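Local coordinates for galactitol 1-phosphate 5-dehydrogenase (Escherichia coli, PDB 4UEJ), which oxidises galactitol 1-phosphate to D-tagatose 6-phosphate with NAD(+), as a homodimeric zinc-containing dehydrogenase, at residues 78-83 with 129-134. Sequence-based numbering, arbitrary orientation.
Sequences GDAVAC and FALPTD
Phe129 pairs with Ala82 through two backbone hydrogen bonds, a compact example of how a short antiparallel strand is pinned to its neighbour. Phe129 N donates to Ala82 O (2.8 Å), and Phe129 O accepts the N-H of Ala82 (N to O 2.8 Å). Val81 CA lies 3.3 Å from Phe129 O as a CA-H...O contact. With CG anti to the backbone N (chi1 171°), the Phe129 ring leads away from strand 80-83, and the side chain reaches Ile143 and Ser303. Ala130 forms the non-hydrogen-bonded pair with Val81; their side chains share one face of the sheet, and Val81 CG1 lies near Ala130 CA. Leu131 N continues the register with an almost straight bond (177°) to Ala80 O, arriving well above the carbonyl plane, but Leu131 O is not paired with Ala80 N. Instead, a water bridges Leu131 O and Ala80 O, donating to each at 2.7 Å. The side chain lies across strand 80-83: Leu131 CB meets Ala80 CB at 4.0 Å, CG and CD1 rest against the Val81 backbone, and Leu131 CD2 touches Ala82 CB at 3.9 Å. Strand 80-83 lies between 60-68 and 128-130 in the sheet of the GroES-like domain; the Ala82 side chain is about 6 Å from that of Glu144, assigned by similarity to the catalytic zinc site. Strand bonds and one water thus engage Ala82 N and O, Phe129 N and O, Ala80 O, and Leu131 N and O, while Leu131 over Ala80 and Ala82 gives the bonded backbones an apolar cover on one side.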
# COMPACT_ATOMS: atom_id res chain seq x y z
N GLY A 78 8.82 -29.30 -32.47
CA GLY A 78 8.70 -28.23 -33.44
C GLY A 78 7.80 -27.10 -33.00
O GLY A 78 7.87 -26.00 -33.54
N ASP A 79 6.94 -27.36 -32.01
CA ASP A 79 6.06 -26.31 -31.50
C ASP A 79 6.86 -25.22 -30.81
O ASP A 79 7.81 -25.49 -30.08
CB ASP A 79 5.03 -26.88 -30.52
CG ASP A 79 4.00 -27.75 -31.21
OD1 ASP A 79 3.95 -27.74 -32.46
OD2 ASP A 79 3.23 -28.44 -30.51
N ALA A 80 6.48 -23.97 -31.07
CA ALA A 80 7.13 -22.82 -30.46
C ALA A 80 6.55 -22.57 -29.08
O ALA A 80 5.34 -22.61 -28.90
CB ALA A 80 6.95 -21.59 -31.33
N VAL A 81 7.42 -22.32 -28.11
CA VAL A 81 6.99 -22.04 -26.75
C VAL A 81 7.80 -20.93 -26.10
O VAL A 81 8.94 -20.67 -26.49
CB VAL A 81 7.09 -23.30 -25.84
CG1 VAL A 81 6.11 -24.37 -26.30
CG2 VAL A 81 8.51 -23.84 -25.83
N ALA A 82 7.20 -20.27 -25.12
CA ALA A 82 7.94 -19.45 -24.16
C ALA A 82 7.98 -20.18 -22.85
O ALA A 82 7.08 -20.95 -22.56
CB ALA A 82 7.29 -18.09 -23.98
N CYS A 83 9.01 -19.94 -22.05
CA CYS A 83 9.08 -20.54 -20.73
C CYS A 83 8.19 -19.80 -19.72
O CYS A 83 8.19 -18.58 -19.68
CB CYS A 83 10.51 -20.55 -20.23
SG CYS A 83 10.71 -21.20 -18.58
N PHE A 129 4.59 -22.29 -22.56
CA PHE A 129 3.41 -21.58 -23.02
C PHE A 129 3.51 -21.48 -24.53
O PHE A 129 4.45 -20.91 -25.05
CB PHE A 129 3.33 -20.20 -22.36
CG PHE A 129 2.27 -19.30 -22.91
CD1 PHE A 129 0.97 -19.36 -22.43
CD2 PHE A 129 2.58 -18.33 -23.85
CE1 PHE A 129 -0.01 -18.50 -22.91
CE2 PHE A 129 1.62 -17.47 -24.33
CZ PHE A 129 0.31 -17.56 -23.87
N ALA A 130 2.54 -22.07 -25.22
CA ALA A 130 2.60 -22.19 -26.67
C ALA A 130 2.45 -20.83 -27.35
O ALA A 130 1.56 -20.07 -27.00
CB ALA A 130 1.54 -23.15 -27.18
N LEU A 131 3.32 -20.56 -28.31
CA LEU A 131 3.28 -19.32 -29.09
C LEU A 131 2.47 -19.50 -30.36
O LEU A 131 2.40 -20.60 -30.91
CB LEU A 131 4.70 -18.86 -29.45
CG LEU A 131 5.71 -18.84 -28.30
CD1 LEU A 131 7.09 -18.42 -28.78
CD2 LEU A 131 5.20 -17.91 -27.25
N PRO A 132 1.86 -18.42 -30.86
CA PRO A 132 1.28 -18.46 -32.20
C PRO A 132 2.35 -18.84 -33.21
O PRO A 132 3.50 -18.43 -33.08
CB PRO A 132 0.78 -17.03 -32.43
CG PRO A 132 0.64 -16.45 -31.07
CD PRO A 132 1.72 -17.09 -30.24
N THR A 133 1.97 -19.63 -34.22
CA THR A 133 2.95 -20.16 -35.16
C THR A 133 3.61 -19.07 -36.01
O THR A 133 4.71 -19.27 -36.53
CB THR A 133 2.30 -21.20 -36.10
OG1 THR A 133 1.15 -20.63 -36.74
CG2 THR A 133 1.88 -22.44 -35.31
N ASP A 134 2.95 -17.93 -36.16
CA ASP A 134 3.50 -16.84 -36.97
C ASP A 134 4.35 -15.87 -36.15
O ASP A 134 4.93 -14.92 -36.69
CB ASP A 134 2.37 -16.08 -37.68
CG ASP A 134 1.52 -15.25 -36.72
OD1 ASP A 134 1.45 -15.57 -35.52
OD2 ASP A 134 0.92 -14.25 -37.18
O HOH W 1 3.27 -23.17 -30.58